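Anopheles gambiae adenosine kinase (Anopheles gambiae, PDB 3LOO) catalyses the phosphorylation of adenosine to AMP with ATP as phosphate donor, as a member of the pfkB family of carbohydrate kinases. Local coordinates at residues A[101-106]-A[168-173]. Numbering follows the deposited sequence.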
loop_
_atom_site.group_PDB
_atom_site.type_symbol
_atom_site.label_atom_id
_atom_site.label_comp_id
_atom_site.label_asym_id
_atom_site.label_seq_id
_atom_site.Cartn_x
_atom_site.Cartn_y
_atom_site.Cartn_z
ATOM N N ILE A 101 11.007 8.432 -2.208
ATOM C CA ILE A 101 11.953 7.629 -1.458
ATOM C C ILE A 101 11.203 6.458 -0.756
ATOM O O ILE A 101 10.156 6.689 -0.154
ATOM C CB ILE A 101 12.637 8.474 -0.371
ATOM C CG1 ILE A 101 13.491 9.599 -1.022
ATOM C CG2 ILE A 101 13.537 7.597 0.489
ATOM C CD1 ILE A 101 13.858 10.663 -0.010
ATOM N N PHE A 102 11.725 5.234 -0.872
ATOM C CA PHE A 102 11.130 4.071 -0.199
ATOM C C PHE A 102 12.019 3.558 0.947
ATOM O O PHE A 102 13.207 3.299 0.742
ATOM C CB PHE A 102 10.800 2.929 -1.205
ATOM C CG PHE A 102 10.202 1.674 -0.525
ATOM C CD1 PHE A 102 8.878 1.655 -0.126
ATOM C CD2 PHE A 102 10.972 0.579 -0.273
ATOM C CE1 PHE A 102 8.316 0.545 0.535
ATOM C CE2 PHE A 102 10.419 -0.566 0.401
ATOM C CZ PHE A 102 9.083 -0.565 0.797
ATOM N N PHE A 103 11.433 3.393 2.139
ATOM C CA PHE A 103 12.111 2.736 3.264
ATOM C C PHE A 103 11.417 1.407 3.591
ATOM O O PHE A 103 10.186 1.368 3.762
ATOM C CB PHE A 103 12.094 3.570 4.550
ATOM C CG PHE A 103 12.882 4.857 4.492
ATOM C CD1 PHE A 103 14.269 4.845 4.287
ATOM C CD2 PHE A 103 12.247 6.068 4.740
ATOM C CE1 PHE A 103 15.007 6.026 4.275
ATOM C CE2 PHE A 103 12.980 7.277 4.741
ATOM C CZ PHE A 103 14.374 7.234 4.507
ATOM N N GLY A 104 12.215 0.353 3.703
ATOM C CA GLY A 104 11.755 -0.948 4.203
ATOM C C GLY A 104 12.980 -1.847 4.256
ATOM O O GLY A 104 14.078 -1.421 3.856
ATOM N N CYS A 105 12.800 -3.070 4.757
ATOM C CA CYS A 105 13.916 -4.006 4.959
ATOM C C CYS A 105 13.867 -5.251 4.077
ATOM O O CYS A 105 12.817 -5.934 3.963
ATOM C CB CYS A 105 14.017 -4.400 6.443
ATOM S SG CYS A 105 15.581 -5.290 6.887
ATOM N N VAL A 106 15.016 -5.552 3.464
ATOM C CA VAL A 106 15.159 -6.683 2.547
ATOM C C VAL A 106 16.300 -7.549 3.069
ATOM O O VAL A 106 17.013 -7.151 4.008
ATOM C CB VAL A 106 15.478 -6.269 1.073
ATOM C CG1 VAL A 106 14.301 -5.503 0.400
ATOM C CG2 VAL A 106 16.800 -5.474 0.979
ATOM N N ASP A 168 22.185 9.874 9.653
ATOM C CA ASP A 168 22.196 11.273 9.211
ATOM C C ASP A 168 21.513 11.444 7.849
ATOM O O ASP A 168 20.720 12.371 7.658
ATOM C CB ASP A 168 23.641 11.814 9.167
ATOM C CG ASP A 168 24.274 11.942 10.560
ATOM O OD1 ASP A 168 23.572 11.751 11.586
ATOM O OD2 ASP A 168 25.491 12.246 10.629
ATOM N N GLY A 169 21.830 10.547 6.911
ATOM C CA GLY A 169 21.283 10.650 5.567
ATOM C C GLY A 169 19.788 10.441 5.603
ATOM O O GLY A 169 19.022 11.198 5.002
ATOM N N ASN A 170 19.365 9.416 6.333
ATOM C CA ASN A 170 17.953 9.098 6.391
ATOM C C ASN A 170 17.124 10.140 7.139
ATOM O O ASN A 170 15.990 10.420 6.757
ATOM C CB ASN A 170 17.741 7.661 6.899
ATOM C CG ASN A 170 18.098 6.617 5.839
ATOM O OD1 ASN A 170 18.357 6.953 4.684
ATOM N ND2 ASN A 170 18.094 5.350 6.224
ATOM N N ARG A 171 17.691 10.732 8.191
ATOM C CA ARG A 171 16.990 11.862 8.803
ATOM C C ARG A 171 16.890 13.106 7.925
ATOM O O ARG A 171 15.889 13.813 7.996
ATOM C CB ARG A 171 17.445 12.169 10.241
ATOM C CG ARG A 171 18.901 12.394 10.429
ATOM C CD ARG A 171 19.370 11.922 11.837
ATOM N NE ARG A 171 18.542 12.435 12.930
ATOM C CZ ARG A 171 18.604 13.682 13.404
ATOM N NH1 ARG A 171 19.455 14.565 12.882
ATOM N NH2 ARG A 171 17.810 14.051 14.406
ATOM N N ALA A 172 17.889 13.353 7.072
ATOM C CA ALA A 172 17.770 14.442 6.090
ATOM C C ALA A 172 16.613 14.152 5.092
ATOM O O ALA A 172 15.861 15.039 4.709
ATOM C CB ALA A 172 19.117 14.664 5.342
ATOM N N TYR A 173 16.469 12.891 4.712
ATOM C CA TYR A 173 15.347 12.477 3.839
ATOM C C TYR A 173 13.965 12.699 4.508
ATOM O O TYR A 173 13.059 13.219 3.870
ATOM C CB TYR A 173 15.477 11.025 3.444
ATOM C CG TYR A 173 16.520 10.703 2.391
ATOM C CD1 TYR A 173 16.773 11.574 1.315
ATOM C CD2 TYR A 173 17.211 9.487 2.434
ATOM C CE1 TYR A 173 17.720 11.239 0.327
ATOM C CE2 TYR A 173 18.140 9.141 1.446
ATOM C CZ TYR A 173 18.387 10.034 0.399
ATOM O OH TYR A 173 19.282 9.693 -0.585
#
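Ile101 and Phe103, on strand 101-106, meet one turn of helix 168-173 whose axis passes 11.1 Å from that of the strand, at 127° between their N-to-C directions. This is helix-on-sheet packing in the large α/β domain of a pfkB-type kinase: the strand runs between strands 26-29 and 125-131 of the main sheet, bonded to both, and the helix lies against one face of it. Phe102 points to the other face, where helix 82-94 packs, so the strand illustrates how alternating side chains serve two helical layers.

Tyr173 sets its CB toward the strand, and its ring lies alongside with one face to Ile101. The isoleucine chain meets it at about a right angle, its CD1 being 3.3 Å from Tyr173 CD1, a tight apolar contact. With chi1 at -64°, CG1 of Ile101 stands anti to the carbonyl carbon, which sends the longer branch under the tyrosine while CG2 lies over the rim of one face of the Phe103 ring.

Phe103 enters between Tyr173 and Asn170 and is touched at its edge by both. Its CZ comes to 4.1 Å from Tyr173 CB, and the side chains of Phe103 and Asn170 run past each other in opposite directions, the amide plane turned 67° from the ring. That amide is oriented from its other end, since ND2 donates a hydrogen bond to the backbone oxygen of His164. The C=O bond runs across the rim without aiming at it, with Asn170 OD1 near the ring plane and 3.5 Å from Phe103 CE1.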